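Local atomic coordinates of DegQ (Legionella fallonii, PDB entry 3PV2), a protein that probably degrades misfolded proteins as a serine protease and chaperone of the HtrA family, assembling into large self-compartmentalizing 12-mers. Residues G261-L267 against A284-N290. Numbering follows the deposited sequence.
Sequences GIFVQHL and ALVSQVN
Val264 CG1 lies 4.2 Å from both Val286 CG2 and Ala284 CB, forming the apolar centre of two antiparallel strands, with Ile262 and Val289 continuing the same face. Ile306 of the next strand meets Ile262, Val264 and Val286, while Ala295 of helix 294-298 packs on Ile262 and Val289. On the other face Gln265 and Leu285 lie side by side, pointing the same way. Gln265 CG sits between the backbone N and the carbonyl carbon (chi1 77°) with the chain extended beyond, which lays CG 3.7 Å from Leu285 CD2 and carries OE1 out to accept a hydrogen bond from Tyr447 N of a second subunit. Phe263 and Gln288 form a second such pair: Gln288 CD sits 4.0 Å above the Phe263 ring plane, offset toward the rim, the planes 33° apart.

The backbone ladder illustrates how a bulge accommodates an extra residue. Gln265 and Leu285 exchange two backbone hydrogen bonds, but beyond them the register slips by one between Phe263 and Val264. Ser287 is the additional residue; its N donates to Phe263 O at 2.9 Å, while Phe263 N donates to Gln288 O. The side chain of Ser287 points toward the partner strand, where a water 3.1 Å from Ser287 OG donates to Val264 O.

At the polar edge, Asn290 ND2 donates to Gln288 OE1 in a short, bent bond that may help orient the amide, and Asn290 N closes the ladder on Gly261 O with an N-H...O angle of 165°. Both strands meet the second subunit, whose Gly444 packs on Phe263 and Pro443 on Gln288. Such a bulged antiparallel pair forms the edge of the first PDZ domain's sheet.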
# COMPACT_ATOMS: atom_id res chain seq x y z
N GLY B 261 44.79 -17.03 29.58
CA GLY B 261 43.90 -18.17 29.94
C GLY B 261 43.19 -18.09 31.31
O GLY B 261 42.86 -19.13 31.91
N ILE B 262 42.90 -16.89 31.78
CA ILE B 262 42.11 -16.71 33.03
C ILE B 262 41.03 -15.65 32.97
O ILE B 262 41.27 -14.54 32.49
CB ILE B 262 42.98 -16.21 34.12
CG1 ILE B 262 43.45 -14.80 33.76
CG2 ILE B 262 44.17 -17.14 34.29
CD1 ILE B 262 43.82 -13.99 34.93
N PHE B 263 39.87 -15.95 33.55
CA PHE B 263 38.84 -14.99 33.66
C PHE B 263 38.90 -14.38 35.03
O PHE B 263 39.13 -15.08 36.03
CB PHE B 263 37.51 -15.71 33.50
CG PHE B 263 37.12 -16.04 32.07
CD1 PHE B 263 37.95 -16.83 31.25
CD2 PHE B 263 35.84 -15.67 31.60
CE1 PHE B 263 37.55 -17.19 29.94
CE2 PHE B 263 35.42 -16.02 30.29
CZ PHE B 263 36.27 -16.78 29.46
N VAL B 264 38.63 -13.08 35.12
CA VAL B 264 38.54 -12.43 36.38
C VAL B 264 37.14 -11.79 36.54
O VAL B 264 36.39 -11.68 35.58
CB VAL B 264 39.63 -11.43 36.57
CG1 VAL B 264 40.99 -12.13 36.71
CG2 VAL B 264 39.58 -10.37 35.46
N GLN B 265 36.76 -11.48 37.76
CA GLN B 265 35.57 -10.74 38.02
C GLN B 265 35.92 -9.73 39.11
O GLN B 265 36.91 -9.88 39.81
CB GLN B 265 34.46 -11.63 38.48
CG GLN B 265 34.49 -12.12 39.90
CD GLN B 265 33.40 -13.18 40.15
OE1 GLN B 265 33.70 -14.32 39.91
NE2 GLN B 265 32.17 -12.82 40.60
N HIS B 266 35.05 -8.75 39.24
CA HIS B 266 35.17 -7.66 40.23
C HIS B 266 35.01 -8.24 41.61
O HIS B 266 34.07 -9.03 41.88
CB HIS B 266 34.08 -6.57 39.96
CG HIS B 266 34.20 -5.37 40.86
ND1 HIS B 266 35.22 -4.43 40.72
CD2 HIS B 266 33.43 -4.95 41.90
CE1 HIS B 266 35.07 -3.50 41.67
NE2 HIS B 266 34.00 -3.79 42.39
N LEU B 267 35.91 -7.87 42.51
CA LEU B 267 35.81 -8.31 43.87
C LEU B 267 35.08 -7.20 44.57
O LEU B 267 35.66 -6.13 44.86
CB LEU B 267 37.24 -8.49 44.43
CG LEU B 267 37.30 -8.86 45.91
CD1 LEU B 267 36.83 -10.25 46.10
CD2 LEU B 267 38.74 -8.65 46.57
N ALA B 284 41.62 -8.39 41.83
CA ALA B 284 40.81 -9.06 40.82
C ALA B 284 40.59 -10.51 41.23
O ALA B 284 41.55 -11.22 41.47
CB ALA B 284 41.52 -9.01 39.44
N LEU B 285 39.35 -10.97 41.27
CA LEU B 285 39.06 -12.32 41.70
C LEU B 285 39.16 -13.22 40.51
O LEU B 285 38.54 -12.97 39.49
CB LEU B 285 37.68 -12.35 42.25
CG LEU B 285 36.99 -13.68 42.55
CD1 LEU B 285 37.85 -14.49 43.47
CD2 LEU B 285 35.61 -13.46 43.20
N VAL B 286 39.94 -14.28 40.61
CA VAL B 286 40.06 -15.20 39.50
C VAL B 286 38.88 -16.19 39.54
O VAL B 286 38.67 -16.95 40.53
CB VAL B 286 41.34 -15.96 39.57
CG1 VAL B 286 41.34 -17.04 38.46
CG2 VAL B 286 42.51 -15.07 39.37
N SER B 287 38.05 -16.19 38.50
CA SER B 287 36.89 -17.14 38.50
C SER B 287 37.08 -18.42 37.74
O SER B 287 36.28 -19.33 37.86
CB SER B 287 35.66 -16.45 37.91
OG SER B 287 35.95 -15.80 36.67
N GLN B 288 38.10 -18.47 36.91
CA GLN B 288 38.44 -19.69 36.20
C GLN B 288 39.82 -19.62 35.65
O GLN B 288 40.23 -18.59 35.29
CB GLN B 288 37.42 -19.92 35.09
CG GLN B 288 37.86 -20.17 33.70
CD GLN B 288 36.69 -20.34 32.68
OE1 GLN B 288 36.96 -20.45 31.49
NE2 GLN B 288 35.44 -20.41 33.13
N VAL B 289 40.50 -20.76 35.62
CA VAL B 289 41.80 -20.95 34.97
C VAL B 289 41.68 -22.13 33.97
O VAL B 289 41.37 -23.24 34.40
CB VAL B 289 42.82 -21.32 36.07
CG1 VAL B 289 44.24 -21.48 35.47
CG2 VAL B 289 42.84 -20.25 37.18
N ASN B 290 41.94 -21.96 32.67
CA ASN B 290 41.57 -23.03 31.74
C ASN B 290 42.69 -24.01 31.75
O ASN B 290 43.84 -23.63 31.84
CB ASN B 290 41.38 -22.55 30.31
CG ASN B 290 40.22 -21.56 30.11
OD1 ASN B 290 40.32 -20.70 29.21
ND2 ASN B 290 39.14 -21.67 30.87
O HOH W 1 34.95 -13.98 34.40